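Local coordinates for SnoaL-like domain-containing protein (Kribbella flavida, PDB 4GB5), which is of unknown function but carries a SnoaL-like domain of the NTF2 clan, a fold whose relatives include both small enzymes and ligand-binding proteins, at residues S88-I93 with E124-A129; D39-D44 with S135-T140; G70-T75 with A99-P104. One frame throughout, in Å; residues are numbered along the deposited sequence.

Interaction 1: residues S88-I93 with E124-A129; sequences SDRATI and EAVRTA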
ATOM      1  N   SER A  88     -24.746  10.959   1.860  1.00 19.09           N
ATOM      2  CA  SER A  88     -25.800  10.027   2.249  1.00 20.81           C
ATOM      3  C   SER A  88     -25.535   8.605   1.776  1.00 18.45           C
ATOM      4  O   SER A  88     -24.670   7.941   2.329  1.00 20.30           O
ATOM      5  CB  SER A  88     -27.167  10.496   1.780  1.00 23.51           C
ATOM      6  OG  SER A  88     -28.159   9.670   2.366  1.00 29.43           O
ATOM      7  N   ASP A  89     -26.253   8.134   0.747  1.00 15.18           N
ATOM      8  CA  ASP A  89     -26.088   6.745   0.278  1.00 14.45           C
ATOM      9  C   ASP A  89     -25.239   6.627  -0.992  1.00 13.33           C
ATOM     10  O   ASP A  89     -25.265   5.601  -1.666  1.00 12.98           O
ATOM     11  CB  ASP A  89     -27.458   6.047   0.077  1.00 15.56           C
ATOM     12  CG  ASP A  89     -28.272   6.634  -1.042  1.00 16.26           C
ATOM     13  OD1 ASP A  89     -27.980   7.775  -1.461  1.00 17.11           O
ATOM     14  OD2 ASP A  89     -29.232   5.951  -1.498  1.00 17.05           O
ATOM     15  N   ARG A  90     -24.482   7.675  -1.312  1.00 12.87           N
ATOM     16  CA  ARG A  90     -23.499   7.639  -2.419  1.00 11.83           C
ATOM     17  C   ARG A  90     -22.142   8.120  -1.951  1.00 10.92           C
ATOM     18  O   ARG A  90     -22.033   8.889  -1.030  1.00 11.22           O
ATOM     19  CB  ARG A  90     -23.927   8.564  -3.552  1.00 12.29           C
ATOM     20  CG  ARG A  90     -25.265   8.225  -4.119  1.00 13.30           C
ATOM     21  CD  ARG A  90     -25.552   9.104  -5.351  1.00 17.80           C
ATOM     22  NE  ARG A  90     -26.840   8.789  -5.976  1.00 21.06           N
ATOM     23  CZ  ARG A  90     -27.011   7.904  -6.954  1.00 23.76           C
ATOM     24  NH1 ARG A  90     -25.980   7.239  -7.459  1.00 28.76           N
ATOM     25  NH2 ARG A  90     -28.248   7.676  -7.418  1.00 26.61           N
ATOM     26  N   ALA A  91     -21.104   7.623  -2.607  1.00  9.90           N
ATOM     27  CA  ALA A  91     -19.774   8.105  -2.341  1.00  9.10           C
ATOM     28  C   ALA A  91     -18.939   8.060  -3.598  1.00 11.05           C
ATOM     29  O   ALA A  91     -19.196   7.266  -4.503  1.00  9.68           O
ATOM     30  CB  ALA A  91     -19.085   7.272  -1.221  1.00 11.58           C
ATOM     31  N   THR A  92     -17.925   8.909  -3.624  1.00  9.62           N
ATOM     32  CA  THR A  92     -16.851   8.790  -4.598  1.00 10.42           C
ATOM     33  C   THR A  92     -15.566   8.431  -3.897  1.00  8.81           C
ATOM     34  O   THR A  92     -15.344   8.843  -2.757  1.00 10.10           O
ATOM     35  CB  THR A  92     -16.622  10.084  -5.380  1.00 14.17           C
ATOM     36  OG1 THR A  92     -16.295  11.144  -4.474  1.00 16.26           O
ATOM     37  CG2 THR A  92     -17.881  10.470  -6.115  1.00 14.55           C
ATOM     38  N   ILE A  93     -14.735   7.643  -4.555  1.00  8.11           N
ATOM     39  CA  ILE A  93     -13.451   7.309  -4.000  1.00  8.18           C
ATOM     40  C   ILE A  93     -12.401   7.431  -5.072  1.00  9.82           C
ATOM     41  O   ILE A  93     -12.488   6.788  -6.108  1.00 11.28           O
ATOM     42  CB  ILE A  93     -13.398   5.886  -3.505  1.00  8.22           C
ATOM     43  CG1 ILE A  93     -14.590   5.539  -2.614  1.00  7.68           C
ATOM     44  CG2 ILE A  93     -12.081   5.649  -2.795  1.00  6.97           C
ATOM     45  CD1 ILE A  93     -15.788   5.000  -3.288  1.00 10.64           C
ATOM     46  N   GLU A 124     -17.228   4.922  -7.775  1.00 10.97           N
ATOM     47  CA  GLU A 124     -18.421   5.310  -7.037  1.00  8.69           C
ATOM     48  C   GLU A 124     -18.916   4.151  -6.211  1.00 10.36           C
ATOM     49  O   GLU A 124     -18.771   2.976  -6.592  1.00 10.39           O
ATOM     50  CB  GLU A 124     -19.546   5.825  -7.968  1.00 13.25           C
ATOM     51  CG  GLU A 124     -19.128   7.068  -8.743  1.00 14.56           C
ATOM     52  CD  GLU A 124     -20.069   7.507  -9.856  1.00 26.24           C
ATOM     53  OE1 GLU A 124     -21.026   6.789 -10.175  1.00 27.97           O
ATOM     54  OE2 GLU A 124     -19.824   8.586 -10.428  1.00 31.79           O
ATOM     55  N   ALA A 125     -19.489   4.465  -5.065  1.00 10.30           N
ATOM     56  CA  ALA A 125     -20.138   3.438  -4.236  1.00 12.07           C
ATOM     57  C   ALA A 125     -21.531   3.871  -3.883  1.00 13.17           C
ATOM     58  O   ALA A 125     -21.863   5.051  -3.927  1.00 11.54           O
ATOM     59  CB  ALA A 125     -19.344   3.202  -2.968  1.00  9.73           C
ATOM     60  N   VAL A 126     -22.378   2.893  -3.603  1.00  9.80           N
ATOM     61  CA  VAL A 126     -23.731   3.126  -3.150  1.00 10.95           C
ATOM     62  C   VAL A 126     -24.029   2.286  -1.933  1.00 11.24           C
ATOM     63  O   VAL A 126     -23.506   1.154  -1.772  1.00 11.88           O
ATOM     64  CB  VAL A 126     -24.768   2.840  -4.241  1.00 16.88           C
ATOM     65  CG1 VAL A 126     -24.554   3.763  -5.413  1.00 16.85           C
ATOM     66  CG2 VAL A 126     -24.714   1.450  -4.693  1.00 16.87           C
ATOM     67  N   ARG A 127     -24.817   2.859  -1.038  1.00 12.64           N
ATOM     68  CA  ARG A 127     -25.200   2.138   0.156  1.00 13.04           C
ATOM     69  C   ARG A 127     -26.446   1.316  -0.150  1.00 13.59           C
ATOM     70  O   ARG A 127     -27.535   1.836  -0.337  1.00 14.67           O
ATOM     71  CB  ARG A 127     -25.443   3.106   1.325  1.00 15.67           C
ATOM     72  CG  ARG A 127     -25.752   2.400   2.658  1.00 22.74           C
ATOM     73  CD  ARG A 127     -26.744   3.212   3.542  1.00 34.45           C
ATOM     74  NE  ARG A 127     -26.297   4.578   3.811  1.00 34.24           N
ATOM     75  CZ  ARG A 127     -25.333   4.890   4.673  1.00 31.34           C
ATOM     76  NH1 ARG A 127     -24.979   6.157   4.862  1.00 27.11           N
ATOM     77  NH2 ARG A 127     -24.717   3.929   5.352  1.00 35.13           N
ATOM     78  N   THR A 128     -26.261   0.007  -0.259  1.00 15.80           N
ATOM     79  CA  THR A 128     -27.389  -0.882  -0.512  1.00 16.80           C
ATOM     80  C   THR A 128     -27.947  -1.368   0.786  1.00 18.54           C
ATOM     81  O   THR A 128     -27.405  -1.120   1.858  1.00 21.74           O
ATOM     82  CB  THR A 128     -27.009  -2.115  -1.338  1.00 16.89           C
ATOM     83  OG1 THR A 128     -26.362  -3.103  -0.503  1.00 17.97           O
ATOM     84  CG2 THR A 128     -26.175  -1.732  -2.521  1.00 16.74           C
ATOM     85  N   ALA A 129     -29.067  -2.077   0.698  1.00 21.22           N
ATOM     86  CA  ALA A 129     -29.630  -2.675   1.883  1.00 23.70           C
ATOM     87  C   ALA A 129     -28.718  -3.686   2.559  1.00 23.85           C
ATOM     88  O   ALA A 129     -28.895  -3.994   3.741  1.00 30.01           O
ATOM     89  CB  ALA A 129     -30.980  -3.318   1.547  1.00 27.25           C
TER
HETATM   90  O   HOH W   1     -22.824   6.702  -6.445  1.00 21.36           O

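Interaction 2: residues D39-D44 with S135-T140; sequences DPLTID and SSVKLT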
ATOM      1  N   ASP A  39     -25.150  -4.831  -9.038  1.00 10.79           N
ATOM      2  CA  ASP A  39     -25.534  -5.554 -10.250  1.00 12.67           C
ATOM      3  C   ASP A  39     -26.680  -4.762 -10.844  1.00 15.26           C
ATOM      4  O   ASP A  39     -27.769  -4.780 -10.286  1.00 16.44           O
ATOM      5  CB  ASP A  39     -26.010  -6.966  -9.915  1.00 15.52           C
ATOM      6  CG  ASP A  39     -26.179  -7.841 -11.140  1.00 14.66           C
ATOM      7  OD1 ASP A  39     -25.971  -7.339 -12.271  1.00 15.45           O
ATOM      8  OD2 ASP A  39     -26.584  -9.022 -10.973  1.00 20.59           O
ATOM      9  N   PRO A  40     -26.459  -4.096 -11.987  1.00 13.76           N
ATOM     10  CA  PRO A  40     -25.234  -4.101 -12.779  1.00 13.21           C
ATOM     11  C   PRO A  40     -24.141  -3.211 -12.224  1.00 12.16           C
ATOM     12  O   PRO A  40     -24.343  -2.517 -11.242  1.00 12.92           O
ATOM     13  CB  PRO A  40     -25.720  -3.618 -14.148  1.00 16.99           C
ATOM     14  CG  PRO A  40     -26.872  -2.702 -13.825  1.00 19.62           C
ATOM     15  CD  PRO A  40     -27.539  -3.329 -12.635  1.00 18.70           C
ATOM     16  N   LEU A  41     -23.007  -3.231 -12.914  1.00 15.31           N
ATOM     17  CA  LEU A  41     -21.800  -2.511 -12.533  1.00 17.70           C
ATOM     18  C   LEU A  41     -21.322  -1.705 -13.742  1.00 14.02           C
ATOM     19  O   LEU A  41     -21.299  -2.212 -14.875  1.00 13.87           O
ATOM     20  CB  LEU A  41     -20.706  -3.540 -12.165  1.00 18.49           C
ATOM     21  CG  LEU A  41     -19.287  -3.069 -11.847  1.00 14.53           C
ATOM     22  CD1 LEU A  41     -19.361  -2.134 -10.664  1.00 17.41           C
ATOM     23  CD2 LEU A  41     -18.354  -4.170 -11.531  1.00 16.26           C
ATOM     24  N   THR A  42     -20.915  -0.452 -13.531  1.00 13.53           N
ATOM     25  CA  THR A  42     -20.273   0.299 -14.579  1.00 13.01           C
ATOM     26  C   THR A  42     -18.758   0.150 -14.492  1.00 12.57           C
ATOM     27  O   THR A  42     -18.196   0.262 -13.410  1.00 12.30           O
ATOM     28  CB  THR A  42     -20.661   1.770 -14.490  1.00 15.44           C
ATOM     29  OG1 THR A  42     -22.071   1.871 -14.722  1.00 16.26           O
ATOM     30  CG2 THR A  42     -19.954   2.570 -15.549  1.00 18.96           C
ATOM     31  N   ILE A  43     -18.120  -0.154 -15.621  1.00 13.41           N
ATOM     32  CA  ILE A  43     -16.687  -0.345 -15.669  1.00 12.83           C
ATOM     33  C   ILE A  43     -16.035   0.486 -16.760  1.00 13.69           C
ATOM     34  O   ILE A  43     -16.586   0.656 -17.822  1.00 15.53           O
ATOM     35  CB  ILE A  43     -16.322  -1.817 -15.890  1.00 15.14           C
ATOM     36  CG1 ILE A  43     -17.023  -2.347 -17.111  1.00 17.29           C
ATOM     37  CG2 ILE A  43     -16.725  -2.651 -14.690  1.00 16.34           C
ATOM     38  CD1 ILE A  43     -16.552  -3.741 -17.527  1.00 20.45           C
ATOM     39  N   ASP A  44     -14.863   1.028 -16.459  1.00 11.86           N
ATOM     40  CA  ASP A  44     -14.098   1.787 -17.409  1.00 12.04           C
ATOM     41  C   ASP A  44     -12.630   1.486 -17.208  1.00 13.16           C
ATOM     42  O   ASP A  44     -11.964   2.004 -16.265  1.00 12.48           O
ATOM     43  CB  ASP A  44     -14.380   3.275 -17.228  1.00 14.12           C
ATOM     44  CG  ASP A  44     -13.546   4.157 -18.158  1.00 16.61           C
ATOM     45  OD1 ASP A  44     -12.617   3.644 -18.830  1.00 17.30           O
ATOM     46  OD2 ASP A  44     -13.801   5.393 -18.171  1.00 20.32           O
ATOM     47  N   SER A 135     -20.262   0.656  -7.325  1.00 11.35           N
ATOM     48  CA  SER A 135     -21.181   0.710  -8.465  1.00 10.54           C
ATOM     49  C   SER A 135     -20.524   1.151  -9.762  1.00 11.23           C
ATOM     50  O   SER A 135     -21.064   0.916 -10.828  1.00 11.64           O
ATOM     51  CB  SER A 135     -22.339   1.667  -8.163  1.00 12.09           C
ATOM     52  OG  SER A 135     -21.814   2.930  -7.766  1.00 12.60           O
ATOM     53  N   SER A 136     -19.372   1.802  -9.673  1.00 10.89           N
ATOM     54  CA  SER A 136     -18.623   2.177 -10.840  1.00 10.99           C
ATOM     55  C   SER A 136     -17.136   2.068 -10.543  1.00 13.17           C
ATOM     56  O   SER A 136     -16.657   2.563  -9.511  1.00 11.86           O
ATOM     57  CB  SER A 136     -18.961   3.623 -11.235  1.00 15.63           C
ATOM     58  OG  SER A 136     -18.146   4.061 -12.288  1.00 21.25           O
ATOM     59  N   VAL A 137     -16.387   1.431 -11.442  1.00 11.23           N
ATOM     60  CA  VAL A 137     -14.938   1.314 -11.327  1.00  8.77           C
ATOM     61  C   VAL A 137     -14.306   1.961 -12.548  1.00 12.14           C
ATOM     62  O   VAL A 137     -14.695   1.637 -13.695  1.00 11.96           O
ATOM     63  CB  VAL A 137     -14.502  -0.160 -11.279  1.00 10.80           C
ATOM     64  CG1 VAL A 137     -12.987  -0.317 -11.208  1.00 15.38           C
ATOM     65  CG2 VAL A 137     -15.152  -0.853 -10.111  1.00 14.28           C
ATOM     66  N   LYS A 138     -13.375   2.861 -12.320  1.00 11.62           N
ATOM     67  CA  LYS A 138     -12.646   3.477 -13.406  1.00 11.31           C
ATOM     68  C   LYS A 138     -11.168   3.482 -13.073  1.00 11.37           C
ATOM     69  O   LYS A 138     -10.757   4.022 -12.044  1.00 10.31           O
ATOM     70  CB  LYS A 138     -13.104   4.887 -13.659  1.00 11.32           C
ATOM     71  CG  LYS A 138     -12.282   5.610 -14.704  1.00 13.19           C
ATOM     72  CD  LYS A 138     -12.821   7.008 -14.922  1.00 15.23           C
ATOM     73  CE  LYS A 138     -12.021   7.826 -15.930  1.00 23.86           C
ATOM     74  NZ  LYS A 138     -12.605   9.224 -16.036  1.00 29.32           N
ATOM     75  N   LEU A 139     -10.362   2.878 -13.945  1.00 11.03           N
ATOM     76  CA  LEU A 139      -8.969   2.782 -13.757  1.00 11.19           C
ATOM     77  C   LEU A 139      -8.289   3.681 -14.772  1.00 10.32           C
ATOM     78  O   LEU A 139      -8.501   3.502 -15.952  1.00 11.98           O
ATOM     79  CB  LEU A 139      -8.538   1.344 -13.988  1.00 13.02           C
ATOM     80  CG  LEU A 139      -7.047   1.071 -14.109  1.00 16.55           C
ATOM     81  CD1 LEU A 139      -6.387   1.419 -12.793  1.00 16.48           C
ATOM     82  CD2 LEU A 139      -6.742  -0.380 -14.544  1.00 18.29           C
ATOM     83  N   THR A 140      -7.464   4.603 -14.298  1.00  9.75           N
ATOM     84  CA  THR A 140      -6.629   5.480 -15.132  1.00  8.92           C
ATOM     85  C   THR A 140      -5.159   5.107 -14.880  1.00 10.61           C
ATOM     86  O   THR A 140      -4.649   5.276 -13.774  1.00 11.40           O
ATOM     87  CB  THR A 140      -6.892   6.947 -14.779  1.00 10.01           C
ATOM     88  OG1 THR A 140      -8.260   7.301 -15.025  1.00 15.29           O
ATOM     89  CG2 THR A 140      -6.021   7.864 -15.659  1.00 13.55           C
TER
HETATM   90  O   HOH W   2     -10.036   4.333 -18.130  1.00 13.92           O

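Interaction 3: residues G70-T75 with A99-P104; sequences GAFSAT and AEHWLP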
ATOM      1  N   GLY A  70      -7.349 -15.754 -15.547  1.00 20.85           N
ATOM      2  CA  GLY A  70      -6.872 -17.106 -15.793  1.00 23.33           C
ATOM      3  C   GLY A  70      -5.561 -17.198 -16.560  1.00 21.80           C
ATOM      4  O   GLY A  70      -4.899 -18.236 -16.587  1.00 26.09           O
ATOM      5  N   ALA A  71      -5.174 -16.096 -17.188  1.00 17.51           N
ATOM      6  CA  ALA A  71      -3.922 -16.017 -17.902  1.00 17.42           C
ATOM      7  C   ALA A  71      -2.739 -15.878 -16.935  1.00 16.09           C
ATOM      8  O   ALA A  71      -1.603 -16.078 -17.358  1.00 21.20           O
ATOM      9  CB  ALA A  71      -3.943 -14.846 -18.814  1.00 20.38           C
ATOM     10  N   PHE A  72      -2.995 -15.512 -15.676  1.00 11.46           N
ATOM     11  CA  PHE A  72      -1.917 -15.185 -14.729  1.00 10.08           C
ATOM     12  C   PHE A  72      -1.713 -16.212 -13.657  1.00 12.29           C
ATOM     13  O   PHE A  72      -2.670 -16.712 -13.059  1.00 15.12           O
ATOM     14  CB  PHE A  72      -2.233 -13.839 -14.074  1.00 10.23           C
ATOM     15  CG  PHE A  72      -2.428 -12.748 -15.084  1.00 12.99           C
ATOM     16  CD1 PHE A  72      -1.419 -12.436 -15.940  1.00 12.50           C
ATOM     17  CD2 PHE A  72      -3.614 -12.049 -15.192  1.00 20.98           C
ATOM     18  CE1 PHE A  72      -1.554 -11.465 -16.903  1.00 18.97           C
ATOM     19  CE2 PHE A  72      -3.754 -11.042 -16.190  1.00 17.49           C
ATOM     20  CZ  PHE A  72      -2.739 -10.786 -17.040  1.00 16.69           C
ATOM     21  N   SER A  73      -0.448 -16.511 -13.361  1.00 10.02           N
ATOM     22  CA  SER A  73      -0.156 -17.372 -12.241  1.00 10.42           C
ATOM     23  C   SER A  73      -0.592 -16.766 -10.915  1.00 11.10           C
ATOM     24  O   SER A  73      -1.013 -17.493  -9.967  1.00 14.23           O
ATOM     25  CB  SER A  73       1.326 -17.622 -12.168  1.00 14.66           C
ATOM     26  OG  SER A  73       1.704 -18.372 -13.273  1.00 21.77           O
ATOM     27  N   ALA A  74      -0.430 -15.453 -10.808  1.00 10.02           N
ATOM     28  CA  ALA A  74      -0.799 -14.723  -9.628  1.00 10.30           C
ATOM     29  C   ALA A  74      -0.929 -13.269  -9.995  1.00  7.77           C
ATOM     30  O   ALA A  74      -0.378 -12.823 -11.003  1.00  8.64           O
ATOM     31  CB  ALA A  74       0.243 -14.876  -8.536  1.00 12.93           C
ATOM     32  N   THR A  75      -1.651 -12.542  -9.166  1.00  7.23           N
ATOM     33  CA  THR A  75      -1.691 -11.104  -9.237  1.00  6.89           C
ATOM     34  C   THR A  75      -1.602 -10.525  -7.836  1.00  7.78           C
ATOM     35  O   THR A  75      -1.861 -11.219  -6.853  1.00  9.11           O
ATOM     36  CB  THR A  75      -2.945 -10.578  -9.926  1.00  7.91           C
ATOM     37  OG1 THR A  75      -4.106 -11.039  -9.239  1.00  8.75           O
ATOM     38  CG2 THR A  75      -3.054 -11.032 -11.368  1.00  9.09           C
ATOM     39  N   ALA A  99      -0.831  -2.639  -9.567  1.00  8.22           N
ATOM     40  CA  ALA A  99      -1.351  -3.990  -9.860  1.00  7.04           C
ATOM     41  C   ALA A  99      -0.271  -4.750 -10.615  1.00  7.51           C
ATOM     42  O   ALA A  99       0.124  -4.341 -11.706  1.00  8.58           O
ATOM     43  CB  ALA A  99      -2.600  -3.923 -10.682  1.00  8.09           C
ATOM     44  N   GLU A 100       0.175  -5.845 -10.033  1.00  7.77           N
ATOM     45  CA  GLU A 100       1.164  -6.743 -10.611  1.00  8.78           C
ATOM     46  C   GLU A 100       0.460  -7.986 -11.123  1.00  6.47           C
ATOM     47  O   GLU A 100      -0.387  -8.534 -10.425  1.00  9.35           O
ATOM     48  CB  GLU A 100       2.177  -7.182  -9.571  1.00 11.19           C
ATOM     49  CG  GLU A 100       3.070  -6.072  -9.102  1.00 12.73           C
ATOM     50  CD  GLU A 100       3.761  -6.422  -7.805  1.00 10.04           C
ATOM     51  OE1 GLU A 100       3.064  -6.592  -6.760  1.00  8.73           O
ATOM     52  OE2 GLU A 100       4.994  -6.543  -7.826  1.00 12.96           O
ATOM     53  N   HIS A 101       0.866  -8.469 -12.306  1.00  7.87           N
ATOM     54  CA  HIS A 101       0.261  -9.668 -12.894  1.00 10.60           C
ATOM     55  C   HIS A 101       1.411 -10.515 -13.462  1.00  8.33           C
ATOM     56  O   HIS A 101       2.158 -10.052 -14.354  1.00  9.31           O
ATOM     57  CB  HIS A 101      -0.666  -9.324 -14.056  1.00  9.80           C
ATOM     58  CG  HIS A 101      -1.593  -8.177 -13.814  1.00 10.08           C
ATOM     59  ND1 HIS A 101      -1.179  -6.861 -13.841  1.00  8.24           N
ATOM     60  CD2 HIS A 101      -2.937  -8.136 -13.640  1.00 10.06           C
ATOM     61  CE1 HIS A 101      -2.208  -6.061 -13.648  1.00 10.13           C
ATOM     62  NE2 HIS A 101      -3.287  -6.811 -13.499  1.00 11.36           N
ATOM     63  N   TRP A 102       1.575 -11.729 -12.952  1.00  9.02           N
ATOM     64  CA  TRP A 102       2.650 -12.621 -13.377  1.00  8.91           C
ATOM     65  C   TRP A 102       2.146 -13.658 -14.326  1.00 11.06           C
ATOM     66  O   TRP A 102       1.191 -14.368 -14.022  1.00 11.34           O
ATOM     67  CB  TRP A 102       3.288 -13.270 -12.167  1.00  8.71           C
ATOM     68  CG  TRP A 102       4.150 -12.316 -11.336  1.00  7.99           C
ATOM     69  CD1 TRP A 102       5.449 -11.979 -11.582  1.00 12.44           C
ATOM     70  CD2 TRP A 102       3.753 -11.587 -10.185  1.00  8.90           C
ATOM     71  NE1 TRP A 102       5.871 -11.086 -10.637  1.00 10.05           N
ATOM     72  CE2 TRP A 102       4.860 -10.849  -9.757  1.00 11.66           C
ATOM     73  CE3 TRP A 102       2.569 -11.506  -9.450  1.00  7.26           C
ATOM     74  CZ2 TRP A 102       4.810 -10.027  -8.650  1.00  9.40           C
ATOM     75  CZ3 TRP A 102       2.544 -10.703  -8.329  1.00  8.98           C
ATOM     76  CH2 TRP A 102       3.647  -9.953  -7.974  1.00  9.30           C
ATOM     77  N   LEU A 103       2.804 -13.752 -15.465  1.00  9.74           N
ATOM     78  CA  LEU A 103       2.507 -14.791 -16.446  1.00 10.62           C
ATOM     79  C   LEU A 103       3.241 -16.060 -16.074  1.00 11.90           C
ATOM     80  O   LEU A 103       4.349 -16.019 -15.562  1.00 12.95           O
ATOM     81  CB  LEU A 103       2.963 -14.381 -17.846  1.00 11.61           C
ATOM     82  CG  LEU A 103       2.098 -13.325 -18.530  1.00 13.95           C
ATOM     83  CD1 LEU A 103       0.747 -13.917 -18.877  1.00 19.85           C
ATOM     84  CD2 LEU A 103       1.879 -12.079 -17.665  1.00 19.05           C
ATOM     85  N   PRO A 104       2.639 -17.204 -16.374  1.00 11.79           N
ATOM     86  CA  PRO A 104       3.360 -18.457 -16.178  1.00 12.94           C
ATOM     87  C   PRO A 104       4.566 -18.537 -17.087  1.00 13.75           C
ATOM     88  O   PRO A 104       4.607 -17.983 -18.164  1.00 14.14           O
ATOM     89  CB  PRO A 104       2.328 -19.525 -16.543  1.00 16.26           C
ATOM     90  CG  PRO A 104       1.394 -18.850 -17.459  1.00 21.87           C
ATOM     91  CD  PRO A 104       1.340 -17.393 -17.044  1.00 14.09           C
TER

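Interaction 1: residues S88-I93 with E124-A129
Ala91 and Ala125 face each other as a hydrogen-bonded antiparallel pair, and the backbone around them carries most of this contact. Ala125 N gives its hydrogen to Ala91 O at 2.9 Å and Ala91 N returns the bond to Ala125 O, closing the small ring that defines such a pair. Two residues on, Arg127 N bonds to Asp89 O at 2.8 Å with an N-H...O angle of 163°. Arg90 with Val126 and Thr92 with Glu124 are the non-hydrogen-bonded pairs between and beyond. CA-H groups of Glu124, Arg90 and Val126 also point at carbonyl oxygens across the gap, and the local strand axes run at 154°, so the ribbon is antiparallel with a twist.

The polar side chains work at the exposed margin of the pair. Arg127 leaves the backbone with CG anti to N (chi1 -176°), then bends at chi2 and chi3, which folds its guanidinium back to Ser88; NH1 meets Ser88 O at 3.1 Å in a weak, bent bond. Its stronger partner is Asp9, which forms a salt bridge with NH2. Arg90 works through a water that accepts a weak bond from NH1, in the guanidinium plane, and donates to Ala125 O at 3.2 Å, giving that carbonyl a second partner.

On the face carrying Ala91 and Ala125, Ile93 CD1 lies 4.0 Å from Ala125 CB. Near the turn end, Asp89 CB and Arg127 CB meet at 3.8 Å.

Strand 74-87 flanks 90-93 and strand 131-145 flanks 124-128 in the curved sheet of the NTF2-like fold, while Ile13 of helix 6-25 packs on Ala91 and Ile93, and Phe17 on Ile93.

Interaction 2: residues D39-D44 with S135-T140
Leu41 pushes its CD1 methyl against the backbone of Ser135, 3.5 Å from Ser135 O, and marks the close-packed end of a parallel strand pair. Its CG, anti to the backbone N (chi1 174°), carries the end of the side chain nearer the partner strand than CB, and CD1 meets Val137 CG2 at 4.4 Å. Ile43 and Val137 share this buried face, with Phe45 and His37 packing on Val137.

Four backbone bonds ladder the segments: Thr42 N to Ser135 O, Val137 N to Thr42 O, Asp44 N to Val137 O and Leu139 N to Asp44 O. The first is the straightest, whereas the Asp44 N bond, though 2.8 Å long, bends to 140°. Local axes 8° apart confirm the parallel course, which in this mixed sheet of an NTF2-like fold sets strand 41-44 between 54-56 and 131-145. Ser135 and Ser136 form a classic beta bulge opposite Glu124.

The other face, with Thr42, Ser136, Asp44 and Lys138, is more open to solvent. Thr42 CG2 and Ser136 OG are 4.0 Å apart, and the Thr42 hydroxyl is bonded to that of Thr55. Asp44 OD2 lies alongside the extended Lys138, 3.8 Å from its CE; Lys138 NZ, at 4.5 Å, is too far for a salt bridge and bonds a triethylene glycol, probably from the crystallisation liquor. Asp44 OD1 accepts from Glu46 N and from a water that also donates to Leu139 O.

Interaction 3: residues G70-T75 with A99-P104
This contact lies at the open end of the beta hairpin of strands 74-87 and 90-102 in the NTF2-like fold, where the Phe72 ring packs against His101 and Leu103. His101 CB sits over one face of that ring, 3.7 Å from its centroid and 12° off the normal, a CH-pi contact, while Leu103 CD2 meets the ring edge at CE1, 3.6 Å away. The rings of Phe72 and His101 are inclined at 49°. An alanine at Phe72 is likely to open a gap beneath His101 CB and leave the Leu103 methyl without its aromatic neighbour.

His101 is also held from beyond the hairpin, since its ND1 is hydrogen-bonded to Trp115 O and its ring stacks on Trp115. On the opposite face of the sheet from His101, Trp102 stacks on Tyr143 of the second subunit, bringing this end of the sheet into the subunit interface.

Two backbone bonds fasten the two segments. Trp102 N bonds to Ala74 O (3.0 Å, N-H...O angle 174°), and Ser73 N reaches Trp102 O at 2.8 Å with more bend. Thr75 CG2 lies 3.7 Å from His101 CD2, and at the far end Ser73 OG rests 3.3 Å from Pro104 CA.

Overall arrangement
From the N terminus, helix 6-25 precedes strand 41-44, whose pairing with 135-140 in interaction 2 closes the longest loop. The other two contacts nest inside it. Helix 58-69 leads to 70-75, which closes a hairpin with 99-104 in interaction 3; 88-93, inside that hairpin, pairs with 124-129 in interaction 1, so the loops of interactions 1 and 3 cross. Both use strand 90-102, near its two ends, with centres about 31 Å apart on opposite sides of the chain's centre. Interactions 1 and 2 touch directly, Glu124 O lying 2.9 Å from Ser135 N. Together the three tie five strands of one sheet.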